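Local coordinates for putative nucleolar GTP-binding protein 1 (Plasmodium falciparum, PDB 2QU8) that probably acts as a nucleolar GTPase, binding guanine nucleotide (here GDP) in a P-loop domain, and may take part in ribosome assembly, at residues 109-114 with 201-206; 29-34 with 79-84; 143-148 with 177-182. One frame throughout, in Å; residues are numbered along the deposited sequence.

Interaction 1: residues 109-114 with 201-206; sequences NGVILF and ELLKND
With chi1 of 57°, Val111 tucks CG1 between its own backbone N and carbonyl carbon and sets CG2 opposite N, beside the carbonyl carbon; this turns CB and CG1 to Leu203 and CG2 to Leu202. Val111 CB lies 4.0 Å from Leu203 CG, with CG1 only slightly farther from the same atom, while Val111 CG2 reaches Leu202 CB at 4.3 Å. Leu203 departs from a staggered first torsion (chi1 -140°), which lays its branched end over the start of the strand: Leu203 CD2 stands 4.1 Å from Gly110 C, and CD1 lies at a similar range from Asn109 O. Strand 110-114 and helix 201-206 have axes 8.0 Å apart at closest approach and run at 140° between their N-to-C directions, so the helix lies aslant over one face of the sheet. This is the helix-on-sheet layering of a P-loop GTPase domain, here made by the C-terminal helix 192-222 against a central strand. Val111 shares that face with Ile32, which meets Ala199 one turn earlier on the helix, and with Val146, which also touches Leu202. At the strand's entry, Asn109 OD1 comes within 3.8 Å of Leu203 CD2, a polar atom resting beside a methyl. The amide is gripped at both ends by other residues: Gln207 NE2 bonds to OD1, and ND2 bonds to His28 O. At the margin, Lys204 NZ is held by Tyr78 OH and Cys200 O.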
loop_
_atom_site.group_PDB
_atom_site.type_symbol
_atom_site.label_atom_id
_atom_site.label_comp_id
_atom_site.label_asym_id
_atom_site.label_seq_id
_atom_site.Cartn_x
_atom_site.Cartn_y
_atom_site.Cartn_z
ATOM N N ASN A 109 3.167 6.139 -10.166
ATOM C CA ASN A 109 2.379 7.219 -9.562
ATOM C C ASN A 109 1.420 6.641 -8.514
ATOM O O ASN A 109 0.213 6.549 -8.744
ATOM C CB ASN A 109 1.625 7.979 -10.670
ATOM C CG ASN A 109 0.727 9.102 -10.143
ATOM O OD1 ASN A 109 0.847 9.537 -9.003
ATOM N ND2 ASN A 109 -0.178 9.572 -10.991
ATOM N N GLY A 110 1.959 6.246 -7.362
ATOM C CA GLY A 110 1.166 5.503 -6.380
ATOM C C GLY A 110 1.292 5.835 -4.902
ATOM O O GLY A 110 2.245 6.492 -4.463
ATOM N N VAL A 111 0.297 5.374 -4.146
ATOM C CA VAL A 111 0.308 5.388 -2.691
ATOM C C VAL A 111 0.342 3.919 -2.249
ATOM O O VAL A 111 -0.268 3.071 -2.894
ATOM C CB VAL A 111 -0.952 6.115 -2.130
ATOM C CG1 VAL A 111 -2.242 5.468 -2.632
ATOM C CG2 VAL A 111 -0.945 6.154 -0.618
ATOM N N ILE A 112 1.062 3.615 -1.175
ATOM C CA ILE A 112 1.144 2.230 -0.686
ATOM C C ILE A 112 0.003 1.958 0.269
ATOM O O ILE A 112 -0.280 2.770 1.151
ATOM C CB ILE A 112 2.471 1.939 0.075
ATOM C CG1 ILE A 112 3.679 2.536 -0.655
ATOM C CG2 ILE A 112 2.653 0.415 0.348
ATOM C CD1 ILE A 112 3.907 2.015 -2.075
ATOM N N LEU A 113 -0.677 0.832 0.080
ATOM C CA LEU A 113 -1.556 0.322 1.117
ATOM C C LEU A 113 -0.918 -0.950 1.668
ATOM O O LEU A 113 -0.955 -1.996 1.019
ATOM C CB LEU A 113 -2.974 0.059 0.592
ATOM C CG LEU A 113 -4.006 -0.555 1.555
ATOM C CD1 LEU A 113 -4.111 0.191 2.892
ATOM C CD2 LEU A 113 -5.368 -0.620 0.887
ATOM N N PHE A 114 -0.312 -0.830 2.848
ATOM C CA PHE A 114 0.281 -1.958 3.559
ATOM C C PHE A 114 -0.726 -2.486 4.564
ATOM O O PHE A 114 -1.094 -1.797 5.527
ATOM C CB PHE A 114 1.610 -1.591 4.257
ATOM C CG PHE A 114 2.341 -2.786 4.831
ATOM C CD1 PHE A 114 3.306 -3.458 4.082
ATOM C CD2 PHE A 114 2.037 -3.262 6.105
ATOM C CE1 PHE A 114 3.970 -4.575 4.603
ATOM C CE2 PHE A 114 2.691 -4.379 6.633
ATOM C CZ PHE A 114 3.659 -5.030 5.882
ATOM N N GLU A 201 -6.951 10.218 -1.388
ATOM C CA GLU A 201 -6.666 11.576 -0.919
ATOM C C GLU A 201 -5.233 11.781 -0.410
ATOM O O GLU A 201 -4.681 12.868 -0.574
ATOM C CB GLU A 201 -7.706 12.040 0.111
ATOM C CG GLU A 201 -8.673 13.139 -0.410
ATOM C CD GLU A 201 -9.704 12.638 -1.426
ATOM O OE1 GLU A 201 -10.845 12.324 -1.013
ATOM O OE2 GLU A 201 -9.383 12.560 -2.635
ATOM N N LEU A 202 -4.628 10.745 0.184
ATOM C CA LEU A 202 -3.208 10.797 0.541
ATOM C C LEU A 202 -2.344 10.964 -0.704
ATOM O O LEU A 202 -1.330 11.667 -0.676
ATOM C CB LEU A 202 -2.758 9.547 1.307
ATOM C CG LEU A 202 -2.375 9.625 2.790
ATOM C CD1 LEU A 202 -1.507 8.418 3.139
ATOM C CD2 LEU A 202 -1.638 10.915 3.170
ATOM N N LEU A 203 -2.757 10.309 -1.788
ATOM C CA LEU A 203 -2.089 10.427 -3.080
ATOM C C LEU A 203 -2.193 11.859 -3.602
ATOM O O LEU A 203 -1.185 12.458 -3.984
ATOM C CB LEU A 203 -2.707 9.461 -4.102
ATOM C CG LEU A 203 -1.814 8.694 -5.091
ATOM C CD1 LEU A 203 -2.614 8.305 -6.325
ATOM C CD2 LEU A 203 -0.548 9.440 -5.479
ATOM N N LYS A 204 -3.414 12.397 -3.607
ATOM C CA LYS A 204 -3.657 13.774 -4.050
ATOM C C LYS A 204 -2.715 14.727 -3.324
ATOM O O LYS A 204 -1.945 15.447 -3.957
ATOM C CB LYS A 204 -5.114 14.191 -3.809
ATOM C CG LYS A 204 -6.194 13.233 -4.341
ATOM C CD LYS A 204 -6.328 13.239 -5.870
ATOM C CE LYS A 204 -5.414 12.200 -6.530
ATOM N NZ LYS A 204 -5.641 10.813 -5.996
ATOM N N ASN A 205 -2.762 14.696 -1.993
ATOM C CA ASN A 205 -1.929 15.567 -1.162
ATOM C C ASN A 205 -0.437 15.465 -1.463
ATOM O O ASN A 205 0.271 16.474 -1.449
ATOM C CB ASN A 205 -2.201 15.322 0.323
ATOM C CG ASN A 205 -3.633 15.659 0.719
ATOM O OD1 ASN A 205 -4.192 15.046 1.628
ATOM N ND2 ASN A 205 -4.234 16.634 0.036
ATOM N N ASP A 206 0.031 14.251 -1.747
ATOM C CA ASP A 206 1.420 14.038 -2.145
ATOM C C ASP A 206 1.744 14.597 -3.522
ATOM O O ASP A 206 2.783 15.233 -3.695
ATOM C CB ASP A 206 1.801 12.565 -2.062
ATOM C CG ASP A 206 2.258 12.178 -0.688
ATOM O OD1 ASP A 206 1.406 12.166 0.231
ATOM O OD2 ASP A 206 3.469 11.908 -0.519
#

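Interaction 2: residues 29-34 with 79-84; sequences KKTIIL and QIIDTP
Gln79 binds the strand beside it through both backbone and side chain. Its N donates to Lys30 O at 2.9 Å with a nearly straight N-H...O angle of 169°, and its NE2 donates to Thr31 OG1 at 2.8 Å, the hydroxyl lying close to the amide plane. Thr31 OG1 in turn donates to Lys29 O at 2.8 Å, approaching from above the carbonyl plane, so the hydroxyl accepts from the neighbouring strand and donates within its own segment. Asn26 O takes a second NE2 hydrogen, which fixes the amide's rotation. Farther along, Ile32 N bonds to Gln79 O, Ile81 N to Ile32 O, and Leu34 N to Ile81 O, the alternating ladder of parallel strands with axes 4.6 Å apart. These are strands of a P-loop GTPase core: strand 30-35 leads toward the Walker A pattern, and Asp82-Thr83-Pro84 fits the start of a G3 (Walker B) motif. Asp82 lies about 4 Å from GDP by its side chain and touches Lys42 and Ser43. A water accepts from Thr83 N and lies within bonding distance of Leu34 O and Asp82 OD1, a likely bridge between the strand ends. On the face of Ile32, Ile80 runs alongside it, CG1 3.9 Å from Ile32 CB, and Leu34 CD1 crosses to Ile80 CG1 at 3.7 Å. On the other face, Thr31 CG2 abuts Ile81 CD1 at 3.6 Å.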
loop_
_atom_site.group_PDB
_atom_site.type_symbol
_atom_site.label_atom_id
_atom_site.label_comp_id
_atom_site.label_asym_id
_atom_site.label_seq_id
_atom_site.Cartn_x
_atom_site.Cartn_y
_atom_site.Cartn_z
ATOM N N LYS A 29 -0.846 6.378 -14.317
ATOM C CA LYS A 29 -2.179 6.301 -13.713
ATOM C C LYS A 29 -2.068 6.282 -12.188
ATOM O O LYS A 29 -1.207 5.608 -11.634
ATOM C CB LYS A 29 -2.942 5.063 -14.211
ATOM C CG LYS A 29 -4.473 5.127 -14.021
ATOM C CD LYS A 29 -5.166 3.807 -14.378
ATOM C CE LYS A 29 -6.656 3.994 -14.665
ATOM N NZ LYS A 29 -7.426 2.694 -14.702
ATOM N N LYS A 30 -2.943 7.031 -11.522
ATOM C CA LYS A 30 -3.048 6.991 -10.064
ATOM C C LYS A 30 -3.229 5.544 -9.590
ATOM O O LYS A 30 -4.108 4.826 -10.074
ATOM C CB LYS A 30 -4.201 7.869 -9.585
ATOM C CG LYS A 30 -4.027 9.346 -9.915
ATOM C CD LYS A 30 -5.179 10.183 -9.371
ATOM C CE LYS A 30 -6.446 10.004 -10.179
ATOM N NZ LYS A 30 -6.260 10.414 -11.608
ATOM N N THR A 31 -2.384 5.124 -8.654
ATOM C CA THR A 31 -2.312 3.723 -8.268
ATOM C C THR A 31 -2.287 3.518 -6.759
ATOM O O THR A 31 -1.568 4.212 -6.036
ATOM C CB THR A 31 -1.033 3.056 -8.868
ATOM O OG1 THR A 31 -1.023 3.212 -10.291
ATOM C CG2 THR A 31 -0.949 1.561 -8.517
ATOM N N ILE A 32 -3.056 2.544 -6.289
ATOM C CA ILE A 32 -2.820 1.987 -4.960
ATOM C C ILE A 32 -1.945 0.727 -5.108
ATOM O O ILE A 32 -2.295 -0.213 -5.820
ATOM C CB ILE A 32 -4.137 1.684 -4.204
ATOM C CG1 ILE A 32 -4.961 2.972 -4.019
ATOM C CG2 ILE A 32 -3.852 1.076 -2.844
ATOM C CD1 ILE A 32 -6.396 2.695 -3.609
ATOM N N ILE A 33 -0.793 0.738 -4.454
ATOM C CA ILE A 33 0.110 -0.408 -4.465
ATOM C C ILE A 33 -0.133 -1.212 -3.205
ATOM O O ILE A 33 0.135 -0.733 -2.105
ATOM C CB ILE A 33 1.590 0.047 -4.533
ATOM C CG1 ILE A 33 1.815 0.884 -5.797
ATOM C CG2 ILE A 33 2.547 -1.177 -4.464
ATOM C CD1 ILE A 33 3.007 1.849 -5.713
ATOM N N LEU A 34 -0.659 -2.424 -3.359
ATOM C CA LEU A 34 -0.918 -3.270 -2.200
ATOM C C LEU A 34 0.328 -4.008 -1.738
ATOM O O LEU A 34 1.079 -4.563 -2.550
ATOM C CB LEU A 34 -2.051 -4.261 -2.470
ATOM C CG LEU A 34 -3.465 -3.680 -2.513
ATOM C CD1 LEU A 34 -4.387 -4.674 -3.209
ATOM C CD2 LEU A 34 -3.964 -3.342 -1.105
ATOM N N GLN A 79 -5.932 2.614 -10.635
ATOM C CA GLN A 79 -5.607 1.198 -10.624
ATOM C C GLN A 79 -5.155 0.767 -9.232
ATOM O O GLN A 79 -4.700 1.578 -8.430
ATOM C CB GLN A 79 -4.579 0.848 -11.695
ATOM C CG GLN A 79 -3.267 1.605 -11.603
ATOM C CD GLN A 79 -2.452 1.525 -12.886
ATOM O OE1 GLN A 79 -2.947 1.082 -13.924
ATOM N NE2 GLN A 79 -1.197 1.959 -12.819
ATOM N N ILE A 80 -5.318 -0.512 -8.935
ATOM C CA ILE A 80 -4.841 -1.052 -7.683
ATOM C C ILE A 80 -4.099 -2.357 -7.981
ATOM O O ILE A 80 -4.642 -3.259 -8.615
ATOM C CB ILE A 80 -5.984 -1.180 -6.622
ATOM C CG1 ILE A 80 -5.455 -1.784 -5.315
ATOM C CG2 ILE A 80 -7.240 -1.910 -7.207
ATOM C CD1 ILE A 80 -6.375 -1.585 -4.113
ATOM N N ILE A 81 -2.841 -2.419 -7.559
ATOM C CA ILE A 81 -1.943 -3.504 -7.947
ATOM C C ILE A 81 -1.597 -4.412 -6.771
ATOM O O ILE A 81 -1.282 -3.944 -5.670
ATOM C CB ILE A 81 -0.658 -2.958 -8.627
ATOM C CG1 ILE A 81 -1.037 -2.107 -9.848
ATOM C CG2 ILE A 81 0.261 -4.100 -9.070
ATOM C CD1 ILE A 81 0.108 -1.317 -10.431
ATOM N N ASP A 82 -1.661 -5.715 -7.025
ATOM C CA ASP A 82 -1.325 -6.735 -6.048
ATOM C C ASP A 82 -0.251 -7.609 -6.698
ATOM O O ASP A 82 -0.438 -8.107 -7.809
ATOM C CB ASP A 82 -2.585 -7.561 -5.686
ATOM C CG ASP A 82 -2.336 -8.591 -4.575
ATOM O OD1 ASP A 82 -1.521 -8.331 -3.669
ATOM O OD2 ASP A 82 -2.979 -9.665 -4.590
ATOM N N THR A 83 0.880 -7.764 -6.019
ATOM C CA THR A 83 1.985 -8.573 -6.536
ATOM C C THR A 83 2.379 -9.651 -5.540
ATOM O O THR A 83 3.400 -9.523 -4.867
ATOM C CB THR A 83 3.231 -7.712 -6.875
ATOM O OG1 THR A 83 3.569 -6.895 -5.750
ATOM C CG2 THR A 83 2.951 -6.821 -8.043
ATOM N N PRO A 84 1.561 -10.714 -5.423
ATOM C CA PRO A 84 1.922 -11.755 -4.459
ATOM C C PRO A 84 3.279 -12.368 -4.825
ATOM O O PRO A 84 3.577 -12.559 -6.010
ATOM C CB PRO A 84 0.779 -12.775 -4.576
ATOM C CG PRO A 84 0.084 -12.463 -5.855
ATOM C CD PRO A 84 0.310 -11.012 -6.137
HETATM O O HOH W 1 0.830 -7.117 -3.169
HETATM O O HOH W 2 1.823 -4.666 -5.361
#

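Interaction 3: residues 143-148 with 177-182; sequences KSIVIG and NPIKFS
Ile145 and Ile179 lie side by side on neighbouring strands and point the same way, with Ile145 CB 3.7 Å from Ile179 CG1. One pair later, Ile147 and Phe181 do likewise, the isoleucine set against the rim of the ring: Ile147 CB is 3.5 Å from Phe181 CD1, and Ile147 CG1, lying in the ring plane, is 3.7 Å from Phe181 CE1, an edge contact and not a stack. Phe133 of helix 126-137 lies over Ile145, Ile147 and Ile179, while helix 162-174 packs on Ile179 and Phe181. Thus strand 145-150, helix 162-174 and the outermost strand 179-183 form a beta-alpha-beta crossover, the last of this P-loop GTPase sheet. Strand 145-150 runs into an Asn-Lys-Ile-Asp sequence that fits the G4 motif for guanine recognition, although Gly148 is still about 11 Å from GDP. The strand axes are 4.6 Å apart and diverge by 26°, a normal parallel twist. Four backbone bonds zip them, from Ile145 N to Pro178 O through Ile147 N to Lys180 O and on to Ser182 N with Ile147 O. Across the sheet, Val146 CG1, placed anti to its backbone N (chi1 178°), meets Ser182 OG at 3.8 Å. At the entrance, Ser144 OG rests against Pro178 CG. Asn177 closes this end: ND2 donates at 3.0 Å to a lone pair of Lys143 O, in the carbonyl plane and near the amide's own plane, with a weak second bond to Phe140 O. The same amide carries an apolar neighbour, since Ile145 CD1 crosses it 3.7 Å from Asn177 CG. The ammonium of Lys143 turns the other way, to Ala106 O.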
loop_
_atom_site.group_PDB
_atom_site.type_symbol
_atom_site.label_atom_id
_atom_site.label_comp_id
_atom_site.label_asym_id
_atom_site.label_seq_id
_atom_site.Cartn_x
_atom_site.Cartn_y
_atom_site.Cartn_z
ATOM N N LYS A 143 7.071 7.728 -0.764
ATOM C CA LYS A 143 5.666 7.915 -1.109
ATOM C C LYS A 143 4.821 7.940 0.153
ATOM O O LYS A 143 5.294 7.600 1.239
ATOM C CB LYS A 143 5.180 6.758 -1.985
ATOM C CG LYS A 143 5.869 6.629 -3.305
ATOM C CD LYS A 143 5.382 5.397 -4.034
ATOM C CE LYS A 143 5.407 5.618 -5.535
ATOM N NZ LYS A 143 6.673 6.269 -6.002
ATOM N N SER A 144 3.566 8.338 -0.001
ATOM C CA SER A 144 2.572 8.181 1.046
ATOM C C SER A 144 2.230 6.713 1.284
ATOM O O SER A 144 2.331 5.885 0.378
ATOM C CB SER A 144 1.312 8.956 0.695
ATOM O OG SER A 144 1.398 10.270 1.207
ATOM N N ILE A 145 1.833 6.409 2.517
ATOM C CA ILE A 145 1.476 5.054 2.925
ATOM C C ILE A 145 0.212 5.087 3.763
ATOM O O ILE A 145 0.074 5.920 4.662
ATOM C CB ILE A 145 2.621 4.377 3.753
ATOM C CG1 ILE A 145 3.931 4.338 2.953
ATOM C CG2 ILE A 145 2.204 2.960 4.223
ATOM C CD1 ILE A 145 5.184 4.022 3.769
ATOM N N VAL A 146 -0.722 4.196 3.462
ATOM C CA VAL A 146 -1.806 3.913 4.389
ATOM C C VAL A 146 -1.504 2.560 5.033
ATOM O O VAL A 146 -1.186 1.598 4.336
ATOM C CB VAL A 146 -3.193 3.902 3.695
ATOM C CG1 VAL A 146 -4.297 3.563 4.684
ATOM C CG2 VAL A 146 -3.474 5.250 3.033
ATOM N N ILE A 147 -1.569 2.501 6.363
ATOM C CA ILE A 147 -1.481 1.222 7.061
ATOM C C ILE A 147 -2.901 0.739 7.266
ATOM O O ILE A 147 -3.695 1.393 7.951
ATOM C CB ILE A 147 -0.761 1.310 8.444
ATOM C CG1 ILE A 147 0.637 1.938 8.328
ATOM C CG2 ILE A 147 -0.699 -0.068 9.110
ATOM C CD1 ILE A 147 1.673 1.108 7.606
ATOM N N GLY A 148 -3.229 -0.389 6.645
ATOM C CA GLY A 148 -4.553 -0.964 6.779
ATOM C C GLY A 148 -4.567 -2.036 7.844
ATOM O O GLY A 148 -3.797 -2.995 7.773
ATOM N N ASN A 177 7.938 8.960 5.635
ATOM C CA ASN A 177 6.767 9.005 4.759
ATOM C C ASN A 177 5.544 9.554 5.495
ATOM O O ASN A 177 5.361 9.272 6.680
ATOM C CB ASN A 177 6.424 7.605 4.222
ATOM C CG ASN A 177 7.650 6.804 3.803
ATOM O OD1 ASN A 177 8.425 6.340 4.641
ATOM N ND2 ASN A 177 7.809 6.610 2.500
ATOM N N PRO A 178 4.713 10.359 4.806
ATOM C CA PRO A 178 3.398 10.683 5.363
ATOM C C PRO A 178 2.522 9.424 5.445
ATOM O O PRO A 178 2.412 8.677 4.471
ATOM C CB PRO A 178 2.829 11.705 4.373
ATOM C CG PRO A 178 3.604 11.528 3.129
ATOM C CD PRO A 178 4.956 11.027 3.517
ATOM N N ILE A 179 1.932 9.189 6.615
ATOM C CA ILE A 179 1.241 7.938 6.905
ATOM C C ILE A 179 -0.133 8.165 7.518
ATOM O O ILE A 179 -0.286 9.004 8.406
ATOM C CB ILE A 179 2.103 7.017 7.831
ATOM C CG1 ILE A 179 3.069 6.182 6.990
ATOM C CG2 ILE A 179 1.231 6.092 8.698
ATOM C CD1 ILE A 179 3.547 4.912 7.672
ATOM N N LYS A 180 -1.123 7.409 7.040
ATOM C CA LYS A 180 -2.440 7.358 7.677
ATOM C C LYS A 180 -2.819 5.925 8.059
ATOM O O LYS A 180 -2.275 4.965 7.507
ATOM C CB LYS A 180 -3.522 7.975 6.772
ATOM C CG LYS A 180 -3.340 9.461 6.446
ATOM C CD LYS A 180 -3.246 10.327 7.706
ATOM C CE LYS A 180 -2.564 11.665 7.419
ATOM N NZ LYS A 180 -2.274 12.455 8.668
ATOM N N PHE A 181 -3.744 5.789 9.008
ATOM C CA PHE A 181 -4.239 4.480 9.426
ATOM C C PHE A 181 -5.666 4.282 8.939
ATOM O O PHE A 181 -6.421 5.248 8.831
ATOM C CB PHE A 181 -4.188 4.323 10.955
ATOM C CG PHE A 181 -2.790 4.277 11.536
ATOM C CD1 PHE A 181 -1.718 3.776 10.806
ATOM C CD2 PHE A 181 -2.560 4.688 12.848
ATOM C CE1 PHE A 181 -0.437 3.724 11.350
ATOM C CE2 PHE A 181 -1.281 4.632 13.403
ATOM C CZ PHE A 181 -0.217 4.150 12.649
ATOM N N SER A 182 -6.022 3.034 8.631
ATOM C CA SER A 182 -7.388 2.662 8.251
ATOM C C SER A 182 -7.693 1.265 8.768
ATOM O O SER A 182 -6.906 0.352 8.564
ATOM C CB SER A 182 -7.566 2.664 6.729
ATOM O OG SER A 182 -7.737 3.970 6.207
#

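How the interactions relate
From the N terminus, interaction 2 closes first: residues 29-34 meet 79-84 after a loop that holds helix 42-49 and two antiparallel strands. Interaction 1 then opens at 109-114 and does not close until 201-206; inside that span interaction 3 joins 143-148 to 177-182, so it nests within interaction 1, while interaction 2 precedes both in series. Laterally the sheet order is 76-82, 30-35, 110-117, 145-150, 179-183: backbone bonds such as Leu113 N to Ile33 O and Val146 N to Ile112 O connect the three contacts. The C-terminal helix then crosses this sheet, with Leu203 meeting Lys30 and Leu202 lying against Ile145.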